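Local structure of mandelate racemase/muconate lactonizing enzyme family protein (Roseovarius nubinhibens ISM, 3U4F) at residues 313-318 with 332-337; 278-283 with 305-310. The protein binds magnesium in a barrel-shaped domain of the enolase superfamily and is probably a hydro-lyase or a related enzyme acting on acid substrates. All coordinates share one frame; numbering follows the deposited sequence.

Contact 1: 313-318 with 332-337; sequences LVTLFT and LEFSIE. With GAI (guanidine), chain F.
L332 reaches from its strand to the helix through both of its methyls. CD1 lies 3.8 Å from T318 CG2 and about as far from the carbonyl oxygen of T315. CD2 meets T315 CG2 at 4.0 Å, and these two side chains cross at about a right angle. In both threonines OG1 sits beside the backbone N (chi1 -60° in T315, -57° in T318), which puts CG2 anti to that N and toward the strand. T315 CG2 also comes obliquely to the F334 ring, 4.3 Å from CD1. T318 OG1 donates back to V314 O at 2.8 Å, within the helix; T315 OG1 bonds the carbonyl of N310, just before the helix. No direct hydrogen bond joins helix and strand. A water does so instead: it donates to T315 OG1 and to E333 O and accepts from S335 N. The strand belongs to the barrel of this enolase-type domain, and the helix packs behind it. E333 points its extended side chain to the pocket, where OE2 accepts from guanidine N1 at 2.7 Å. S139 also bonds this carboxylate. The chemistry is therefore divided: methyls and one water join helix to strand, while the carboxylate of E333 accepts from guanidine, which is probably protonated.

Contact 2: 278-283 with 305-310; sequences QPDILY and TPHCAN. With GAI (guanidine), chain F.
H307 ND1 donates to D280 OD1 at 2.7 Å, and this bond lies in the plane of the imidazole. OD1 uses its anti lone pair, and the carboxylate is turned 44° from the ring. D280 has CG anti to the backbone N (chi1 175°), which carries the carboxylate to the ring edge. Its other oxygen, OD2, caps the short helix that follows: it accepts from Y283 N at 2.9 Å and, weakly, from L282 N. The helix cap thus helps to fix the group that orients the histidine. The Y283 ring lies near parallel to that of H307 but slid aside, with little overlap, and K94 of the second subunit packs on both residues.

The packing is tight round H307 and where the two segments run side by side. H307 N donates to P279 O at 2.9 Å, and P306 CB touches the same oxygen. Q278 CG lies 3.1 Å from T305 O, whereas its NE2 bonds that oxygen only weakly. The amide end has stronger partners in T254 and E231.

Segment 278-283 follows barrel strand 276-277, and T305 bonds V277 beside it. Both segments thus lie at the end of the barrel where the active site of the enolase superfamily is found. The hydrogen-bonded His-Asp pair is consistent with the one known in mandelate racemase relatives. The far edge of the H307 ring faces the guanidine, with CD2 3.3 Å from N3. Replacing H307 by an alanine would probably leave D280 OD1 without its ring donor and open a gap beside the ligand.

The looser side is bridged by water. One water donates to D280 OD1 and accepts from A309 N. Another accepts from I281 N and donates to H307 O at 2.7 Å.

Along the chain contact 2 closes before contact 1 opens, and their centres lie about 8 Å apart. Both sit in the enolase-like C-terminal domain. The loop 305-310 leads directly toward helix 313-322, and strand 332-335 comes next. Contact 1 packs a helix on barrel strand 332-335, and contact 2 joins loops at the active-site end. They touch each other: E333 OE1 lies 3.1 Å from C308 N, a probable hydrogen bond, and T318 packs on C308. Each contact sends one side chain to the same guanidine, near the magnesium held by D205, E231 and E257. Together they form part of one ligand pocket.

Contact 1: 313-318 with 332-337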
loop_
_atom_site.group_PDB
_atom_site.type_symbol
_atom_site.label_atom_id
_atom_site.label_comp_id
_atom_site.label_asym_id
_atom_site.label_seq_id
_atom_site.Cartn_x
_atom_site.Cartn_y
_atom_site.Cartn_z
ATOM N N LEU A 313 3.193 21.755 4.645
ATOM C CA LEU A 313 4.185 21.628 5.754
ATOM C C LEU A 313 5.290 20.581 5.533
ATOM O O LEU A 313 6.269 20.542 6.281
ATOM C CB LEU A 313 3.499 21.392 7.112
ATOM C CG LEU A 313 2.656 22.569 7.627
ATOM C CD1 LEU A 313 2.002 22.160 8.908
ATOM C CD2 LEU A 313 3.582 23.760 7.859
ATOM N N VAL A 314 5.147 19.744 4.506
ATOM C CA VAL A 314 6.149 18.722 4.248
ATOM C C VAL A 314 7.547 19.326 4.107
ATOM O O VAL A 314 8.508 18.768 4.620
ATOM C CB VAL A 314 5.766 17.817 3.028
ATOM C CG1 VAL A 314 5.848 18.616 1.712
ATOM C CG2 VAL A 314 6.634 16.564 2.996
ATOM N N THR A 315 7.636 20.496 3.490
ATOM C CA THR A 315 8.941 21.161 3.347
ATOM C C THR A 315 9.520 21.580 4.710
ATOM O O THR A 315 10.710 21.293 5.016
ATOM C CB THR A 315 8.879 22.262 2.295
ATOM O OG1 THR A 315 8.518 21.655 1.049
ATOM C CG2 THR A 315 10.224 22.940 2.118
ATOM N N LEU A 316 8.689 22.211 5.531
ATOM C CA LEU A 316 9.097 22.605 6.881
ATOM C C LEU A 316 9.506 21.425 7.750
ATOM O O LEU A 316 10.525 21.482 8.461
ATOM C CB LEU A 316 7.982 23.411 7.579
ATOM C CG LEU A 316 8.294 23.912 9.004
ATOM C CD1 LEU A 316 9.611 24.771 9.022
ATOM C CD2 LEU A 316 7.114 24.729 9.513
ATOM N N PHE A 317 8.729 20.342 7.691
ATOM C CA PHE A 317 9.053 19.152 8.469
ATOM C C PHE A 317 10.434 18.630 8.081
ATOM O O PHE A 317 11.213 18.201 8.945
ATOM C CB PHE A 317 8.034 18.027 8.247
ATOM C CG PHE A 317 6.607 18.343 8.692
ATOM C CD1 PHE A 317 6.323 19.312 9.645
ATOM C CD2 PHE A 317 5.540 17.634 8.138
ATOM C CE1 PHE A 317 4.964 19.595 10.043
ATOM C CE2 PHE A 317 4.193 17.882 8.542
ATOM C CZ PHE A 317 3.912 18.838 9.504
ATOM N N THR A 318 10.720 18.666 6.782
ATOM C CA THR A 318 12.011 18.204 6.265
ATOM C C THR A 318 13.158 19.136 6.724
ATOM O O THR A 318 14.249 18.663 7.084
ATOM C CB THR A 318 11.972 18.160 4.738
ATOM O OG1 THR A 318 10.876 17.313 4.311
ATOM C CG2 THR A 318 13.280 17.612 4.197
ATOM N N LEU A 332 17.870 20.736 0.989
ATOM C CA LEU A 332 16.418 20.664 1.060
ATOM C C LEU A 332 15.826 20.781 -0.346
ATOM O O LEU A 332 16.100 21.758 -1.030
ATOM C CB LEU A 332 15.958 21.872 1.885
ATOM C CG LEU A 332 14.452 22.134 1.952
ATOM C CD1 LEU A 332 13.836 21.104 2.898
ATOM C CD2 LEU A 332 14.159 23.569 2.428
ATOM N N GLU A 333 14.978 19.824 -0.746
ATOM C CA GLU A 333 14.175 19.992 -1.959
ATOM C C GLU A 333 13.176 21.137 -1.793
ATOM O O GLU A 333 12.354 21.116 -0.889
ATOM C CB GLU A 333 13.397 18.724 -2.298
ATOM C CG GLU A 333 12.657 18.935 -3.625
ATOM C CD GLU A 333 12.075 17.693 -4.209
ATOM O OE1 GLU A 333 11.937 16.692 -3.484
ATOM O OE2 GLU A 333 11.763 17.745 -5.426
ATOM N N PHE A 334 13.254 22.125 -2.673
ATOM C CA PHE A 334 12.429 23.311 -2.538
ATOM C C PHE A 334 11.730 23.560 -3.852
ATOM O O PHE A 334 12.345 24.026 -4.815
ATOM C CB PHE A 334 13.261 24.536 -2.155
ATOM C CG PHE A 334 12.406 25.718 -1.744
ATOM C CD1 PHE A 334 11.991 25.864 -0.416
ATOM C CD2 PHE A 334 12.004 26.660 -2.693
ATOM C CE1 PHE A 334 11.175 26.940 -0.042
ATOM C CE2 PHE A 334 11.168 27.738 -2.331
ATOM C CZ PHE A 334 10.772 27.884 -1.020
ATOM N N SER A 335 10.433 23.253 -3.898
ATOM C CA SER A 335 9.665 23.460 -5.138
ATOM C C SER A 335 9.600 24.944 -5.539
ATOM O O SER A 335 9.207 25.814 -4.740
ATOM C CB SER A 335 8.220 22.944 -5.017
ATOM O OG SER A 335 7.538 23.255 -6.233
ATOM N N ILE A 336 9.985 25.219 -6.780
ATOM C CA ILE A 336 9.935 26.571 -7.290
ATOM C C ILE A 336 8.721 26.855 -8.210
ATOM O O ILE A 336 8.662 27.892 -8.874
ATOM C CB ILE A 336 11.286 27.026 -7.919
ATOM C CG1 ILE A 336 11.851 26.009 -8.933
ATOM C CG2 ILE A 336 12.297 27.340 -6.792
ATOM C CD1 ILE A 336 11.018 25.849 -10.211
ATOM N N GLU A 337 7.736 25.964 -8.209
ATOM C CA GLU A 337 6.562 26.176 -9.067
ATOM C C GLU A 337 5.682 27.299 -8.501
ATOM O O GLU A 337 5.607 27.456 -7.292
ATOM C CB GLU A 337 5.784 24.879 -9.247
ATOM C CG GLU A 337 6.621 23.721 -9.878
ATOM C CD GLU A 337 7.188 24.034 -11.259
ATOM O OE1 GLU A 337 6.694 24.976 -11.896
ATOM O OE2 GLU A 337 8.113 23.319 -11.718
HETATM C C GAI F . 10.757 14.770 -6.780
HETATM N N1 GAI F . 10.246 15.971 -6.688
HETATM N N2 GAI F . 10.190 13.729 -7.486
HETATM N N3 GAI F . 11.886 14.466 -6.118
HETATM O O HOH W 1 9.358 21.953 -1.715
#

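Contact 2: 278-283 with 305-310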
loop_
_atom_site.group_PDB
_atom_site.type_symbol
_atom_site.label_atom_id
_atom_site.label_comp_id
_atom_site.label_asym_id
_atom_site.label_seq_id
_atom_site.Cartn_x
_atom_site.Cartn_y
_atom_site.Cartn_z
ATOM N N GLN A 278 15.990 8.863 0.028
ATOM C CA GLN A 278 15.095 10.008 -0.111
ATOM C C GLN A 278 13.668 9.703 0.391
ATOM O O GLN A 278 12.728 9.819 -0.353
ATOM C CB GLN A 278 15.039 10.476 -1.569
ATOM C CG GLN A 278 16.406 10.894 -2.076
ATOM C CD GLN A 278 16.295 11.514 -3.427
ATOM O OE1 GLN A 278 16.162 10.799 -4.409
ATOM N NE2 GLN A 278 16.346 12.855 -3.497
ATOM N N PRO A 279 13.519 9.407 1.681
ATOM C CA PRO A 279 12.152 9.256 2.229
ATOM C C PRO A 279 11.337 10.570 2.112
ATOM O O PRO A 279 11.909 11.665 2.057
ATOM C CB PRO A 279 12.404 8.923 3.704
ATOM C CG PRO A 279 13.751 9.524 4.004
ATOM C CD PRO A 279 14.550 9.285 2.722
ATOM N N ASP A 280 10.018 10.449 2.021
ATOM C CA ASP A 280 9.138 11.615 2.129
ATOM C C ASP A 280 8.544 11.402 3.502
ATOM O O ASP A 280 7.989 10.336 3.770
ATOM C CB ASP A 280 8.043 11.573 1.047
ATOM C CG ASP A 280 7.025 12.713 1.182
ATOM O OD1 ASP A 280 6.985 13.607 0.317
ATOM O OD2 ASP A 280 6.245 12.698 2.166
ATOM N N ILE A 281 8.685 12.385 4.377
ATOM C CA ILE A 281 8.275 12.224 5.769
ATOM C C ILE A 281 6.793 11.862 5.890
ATOM O O ILE A 281 6.424 11.055 6.751
ATOM C CB ILE A 281 8.573 13.493 6.559
ATOM C CG1 ILE A 281 10.093 13.694 6.706
ATOM C CG2 ILE A 281 7.899 13.464 7.941
ATOM C CD1 ILE A 281 10.404 15.155 7.358
ATOM N N LEU A 282 5.955 12.453 5.055
ATOM C CA LEU A 282 4.527 12.177 5.164
ATOM C C LEU A 282 4.066 10.912 4.423
ATOM O O LEU A 282 3.154 10.229 4.909
ATOM C CB LEU A 282 3.708 13.414 4.808
ATOM C CG LEU A 282 4.061 14.683 5.632
ATOM C CD1 LEU A 282 3.165 15.858 5.223
ATOM C CD2 LEU A 282 3.949 14.412 7.157
ATOM N N TYR A 283 4.687 10.571 3.291
ATOM C CA TYR A 283 4.414 9.271 2.642
ATOM C C TYR A 283 4.821 8.092 3.519
ATOM O O TYR A 283 4.156 7.061 3.552
ATOM C CB TYR A 283 5.103 9.131 1.276
ATOM C CG TYR A 283 4.608 10.073 0.163
ATOM C CD1 TYR A 283 3.317 10.633 0.203
ATOM C CD2 TYR A 283 5.414 10.356 -0.953
ATOM C CE1 TYR A 283 2.850 11.466 -0.829
ATOM C CE2 TYR A 283 4.963 11.235 -1.989
ATOM C CZ TYR A 283 3.676 11.788 -1.903
ATOM O OH TYR A 283 3.175 12.623 -2.907
ATOM N N THR A 305 18.463 12.679 1.964
ATOM C CA THR A 305 18.031 13.905 1.293
ATOM C C THR A 305 16.546 13.725 0.970
ATOM O O THR A 305 16.194 13.237 -0.094
ATOM C CB THR A 305 18.870 14.154 0.001
ATOM O OG1 THR A 305 20.233 14.358 0.383
ATOM C CG2 THR A 305 18.409 15.407 -0.718
ATOM N N PRO A 306 15.667 14.107 1.908
ATOM C CA PRO A 306 14.244 13.743 1.756
ATOM C C PRO A 306 13.554 14.406 0.579
ATOM O O PRO A 306 13.999 15.428 0.079
ATOM C CB PRO A 306 13.621 14.231 3.080
ATOM C CG PRO A 306 14.741 14.137 4.054
ATOM C CD PRO A 306 15.918 14.685 3.227
ATOM N N HIS A 307 12.438 13.808 0.159
ATOM C CA HIS A 307 11.617 14.340 -0.885
ATOM C C HIS A 307 10.617 15.272 -0.229
ATOM O O HIS A 307 10.012 14.966 0.804
ATOM C CB HIS A 307 10.878 13.169 -1.550
ATOM C CG HIS A 307 9.721 13.569 -2.407
ATOM N ND1 HIS A 307 8.426 13.607 -1.932
ATOM C CD2 HIS A 307 9.655 13.894 -3.720
ATOM C CE1 HIS A 307 7.610 13.946 -2.921
ATOM N NE2 HIS A 307 8.330 14.124 -4.013
ATOM N N CYS A 308 10.425 16.416 -0.830
ATOM C CA CYS A 308 9.318 17.259 -0.380
ATOM C C CYS A 308 9.006 18.116 -1.533
ATOM O O CYS A 308 9.812 18.983 -1.876
ATOM C CB CYS A 308 9.629 18.075 0.906
ATOM S SG CYS A 308 11.240 18.697 1.169
ATOM N N ALA A 309 7.839 17.873 -2.119
ATOM C CA ALA A 309 7.539 18.381 -3.443
ATOM C C ALA A 309 6.459 19.477 -3.543
ATOM O O ALA A 309 5.985 19.800 -4.635
ATOM C CB ALA A 309 7.231 17.235 -4.364
ATOM N N ASN A 310 6.048 20.023 -2.408
ATOM C CA ASN A 310 5.245 21.230 -2.442
ATOM C C ASN A 310 5.475 21.982 -1.146
ATOM O O ASN A 310 6.189 21.491 -0.255
ATOM C CB ASN A 310 3.772 20.927 -2.617
ATOM C CG ASN A 310 3.275 19.967 -1.602
ATOM O OD1 ASN A 310 3.251 20.254 -0.410
ATOM N ND2 ASN A 310 2.872 18.789 -2.066
HETATM C C GAI F . 10.757 14.770 -6.780
HETATM N N1 GAI F . 10.246 15.971 -6.688
HETATM N N2 GAI F . 10.190 13.729 -7.486
HETATM N N3 GAI F . 11.886 14.466 -6.118
HETATM O O HOH W 2 5.966 15.871 -0.606
HETATM O O HOH W 3 10.089 14.688 3.527
#